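Local coordinates for predicted flavin-nucleotide-binding protein from COG3576 family structurally related to pyridoxine 5'-phosphate oxidase (Lactobacillus delbrueckii subsp. bulgaricus, PDB 2HTD) that probably binds a flavin nucleotide and may act as an oxidoreductase related to pyridoxamine 5'-phosphate oxidase, at residues B[51-56]-B[76-81]. Residues are numbered along the deposited sequence; the frame is centred on the assembly and turned at random.
Sequences NPQVGP and GEAYEN. With SO4 (sulfate ion), chain C.
Gln53, on strand 52-57, outermost within its own chain in the antiparallel sheet of this pyridoxamine 5'-phosphate oxidase-like fold, reaches across to the first turn of helix 77-83. The axes of segments 52-56 and 77-81 approach to 9.3 Å, and the side chain of Gln53 bridges that gap. With CG anti to the backbone N (chi1 161°), it sets CG beside the carboxylate of Glu77, the two chains running past each other in opposite directions; a bend at chi2 then turns the amide toward the Ala78 methyl. Amide and carboxylate planes are 64° apart, and the carboxylate meets the aliphatic part of Gln53 instead of its amide: Glu77 OE2 lies 3.4 Å from Gln53 CB. Glu77 gets there with CG anti to its N and an extended chain beyond. The same OE2 accepts a weak bond from Asn81 ND2 (3.3 Å), one turn later, which can at most lightly restrain the carboxylate; Asn81 ND2 also hydrogen-bonds Thr45 OG1, and its OD1 hydrogen-bonds Arg84 NH1. Gln53 OE1 packs on the methyl of Ala78 (3.7 Å to CB) while hydrogen-bonding Thr45 OG1 on the adjoining strand, so Thr45 links both amides. Gly76 is the N-cap, and a sulfate, most likely picked up during crystallisation, sits at this helix start. Met20 N of the second subunit also binds the ion. Glu77 N donates to sulfate O3 (2.9 Å), and Ala78 N donates almost straight to sulfate O2 (3.0 Å, 173°).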
loop_
_atom_site.group_PDB
_atom_site.type_symbol
_atom_site.label_atom_id
_atom_site.label_comp_id
_atom_site.label_asym_id
_atom_site.label_seq_id
_atom_site.Cartn_x
_atom_site.Cartn_y
_atom_site.Cartn_z
ATOM N N ASN B 51 -2.457 0.797 -13.109
ATOM C CA ASN B 51 -1.313 0.870 -12.201
ATOM C C ASN B 51 -1.739 1.072 -10.778
ATOM O O ASN B 51 -2.754 1.702 -10.514
ATOM C CB ASN B 51 -0.391 2.010 -12.631
ATOM C CG ASN B 51 0.289 1.702 -13.941
ATOM O OD1 ASN B 51 0.643 0.537 -14.182
ATOM N ND2 ASN B 51 0.499 2.714 -14.792
ATOM N N PRO B 52 -0.945 0.563 -9.833
ATOM C CA PRO B 52 -1.284 0.766 -8.448
ATOM C C PRO B 52 -1.042 2.178 -7.925
ATOM O O PRO B 52 -0.225 2.924 -8.449
ATOM C CB PRO B 52 -0.353 -0.199 -7.739
ATOM C CG PRO B 52 0.827 -0.293 -8.641
ATOM C CD PRO B 52 0.274 -0.268 -9.989
ATOM N N GLN B 53 -1.770 2.488 -6.861
ATOM C CA GLN B 53 -1.630 3.725 -6.087
ATOM C C GLN B 53 -1.690 3.322 -4.630
ATOM O O GLN B 53 -2.340 2.342 -4.301
ATOM C CB GLN B 53 -2.783 4.680 -6.416
ATOM C CG GLN B 53 -3.103 5.837 -5.432
ATOM C CD GLN B 53 -3.768 5.452 -4.050
ATOM O OE1 GLN B 53 -4.623 4.542 -3.899
ATOM N NE2 GLN B 53 -3.352 6.182 -3.018
ATOM N N VAL B 54 -0.985 4.028 -3.739
ATOM C CA VAL B 54 -1.003 3.601 -2.301
ATOM C C VAL B 54 -0.823 4.790 -1.376
ATOM O O VAL B 54 -0.066 5.726 -1.677
ATOM C CB VAL B 54 0.116 2.514 -2.009
ATOM C CG1 VAL B 54 1.489 3.030 -2.386
ATOM C CG2 VAL B 54 0.090 2.021 -0.547
ATOM N N GLY B 55 -1.518 4.754 -0.253
ATOM C CA GLY B 55 -1.390 5.809 0.753
ATOM C C GLY B 55 -2.030 5.394 2.076
ATOM O O GLY B 55 -2.789 4.447 2.148
ATOM N N PRO B 56 -1.691 6.114 3.147
ATOM C CA PRO B 56 -2.172 5.875 4.495
ATOM C C PRO B 56 -3.630 6.311 4.672
ATOM O O PRO B 56 -4.035 7.280 4.019
ATOM C CB PRO B 56 -1.249 6.757 5.336
ATOM C CG PRO B 56 -0.807 7.928 4.429
ATOM C CD PRO B 56 -0.746 7.261 3.068
ATOM N N GLY B 76 -9.114 12.558 -3.367
ATOM C CA GLY B 76 -7.968 12.637 -4.280
ATOM C C GLY B 76 -7.916 11.407 -5.178
ATOM O O GLY B 76 -8.950 10.937 -5.645
ATOM N N GLU B 77 -6.717 10.900 -5.446
ATOM C CA GLU B 77 -6.583 9.778 -6.398
ATOM C C GLU B 77 -7.256 8.480 -5.972
ATOM O O GLU B 77 -7.908 7.857 -6.801
ATOM C CB GLU B 77 -5.133 9.463 -6.729
ATOM C CG GLU B 77 -5.049 8.686 -8.048
ATOM C CD GLU B 77 -3.684 8.127 -8.363
ATOM O OE1 GLU B 77 -2.668 8.880 -8.238
ATOM O OE2 GLU B 77 -3.647 6.935 -8.773
ATOM N N ALA B 78 -7.084 8.059 -4.721
ATOM C CA ALA B 78 -7.773 6.869 -4.251
ATOM C C ALA B 78 -9.280 7.000 -4.489
ATOM O O ALA B 78 -9.927 6.081 -4.947
ATOM C CB ALA B 78 -7.494 6.599 -2.783
ATOM N N TYR B 79 -9.840 8.158 -4.170
ATOM C CA TYR B 79 -11.275 8.334 -4.292
ATOM C C TYR B 79 -11.680 8.282 -5.749
ATOM O O TYR B 79 -12.637 7.605 -6.093
ATOM C CB TYR B 79 -11.733 9.614 -3.617
ATOM C CG TYR B 79 -13.070 10.110 -4.140
ATOM C CD1 TYR B 79 -14.254 9.564 -3.692
ATOM C CD2 TYR B 79 -13.129 11.091 -5.113
ATOM C CE1 TYR B 79 -15.483 9.999 -4.180
ATOM C CE2 TYR B 79 -14.354 11.538 -5.621
ATOM C CZ TYR B 79 -15.532 10.976 -5.145
ATOM O OH TYR B 79 -16.761 11.422 -5.639
ATOM N N GLU B 80 -10.955 8.990 -6.613
ATOM C CA GLU B 80 -11.250 8.961 -8.044
ATOM C C GLU B 80 -11.126 7.540 -8.597
ATOM O O GLU B 80 -11.927 7.155 -9.436
ATOM C CB GLU B 80 -10.312 9.877 -8.811
ATOM C CG GLU B 80 -10.511 11.363 -8.462
ATOM C CD GLU B 80 -11.836 11.998 -8.952
ATOM O OE1 GLU B 80 -12.634 11.363 -9.697
ATOM O OE2 GLU B 80 -12.071 13.174 -8.581
ATOM N N ASN B 81 -10.147 6.755 -8.129
ATOM C CA ASN B 81 -10.008 5.354 -8.592
ATOM C C ASN B 81 -11.183 4.509 -8.148
ATOM O O ASN B 81 -11.741 3.726 -8.928
ATOM C CB ASN B 81 -8.714 4.700 -8.143
ATOM C CG ASN B 81 -7.495 5.337 -8.737
ATOM O OD1 ASN B 81 -7.574 6.041 -9.745
ATOM N ND2 ASN B 81 -6.349 5.105 -8.112
HETATM S S SO4 C . -4.746 10.714 -2.450
HETATM O O1 SO4 C . -5.718 11.398 -1.600
HETATM O O2 SO4 C . -5.243 9.374 -2.731
HETATM O O3 SO4 C . -4.549 11.495 -3.676
HETATM O O4 SO4 C . -3.470 10.724 -1.756
#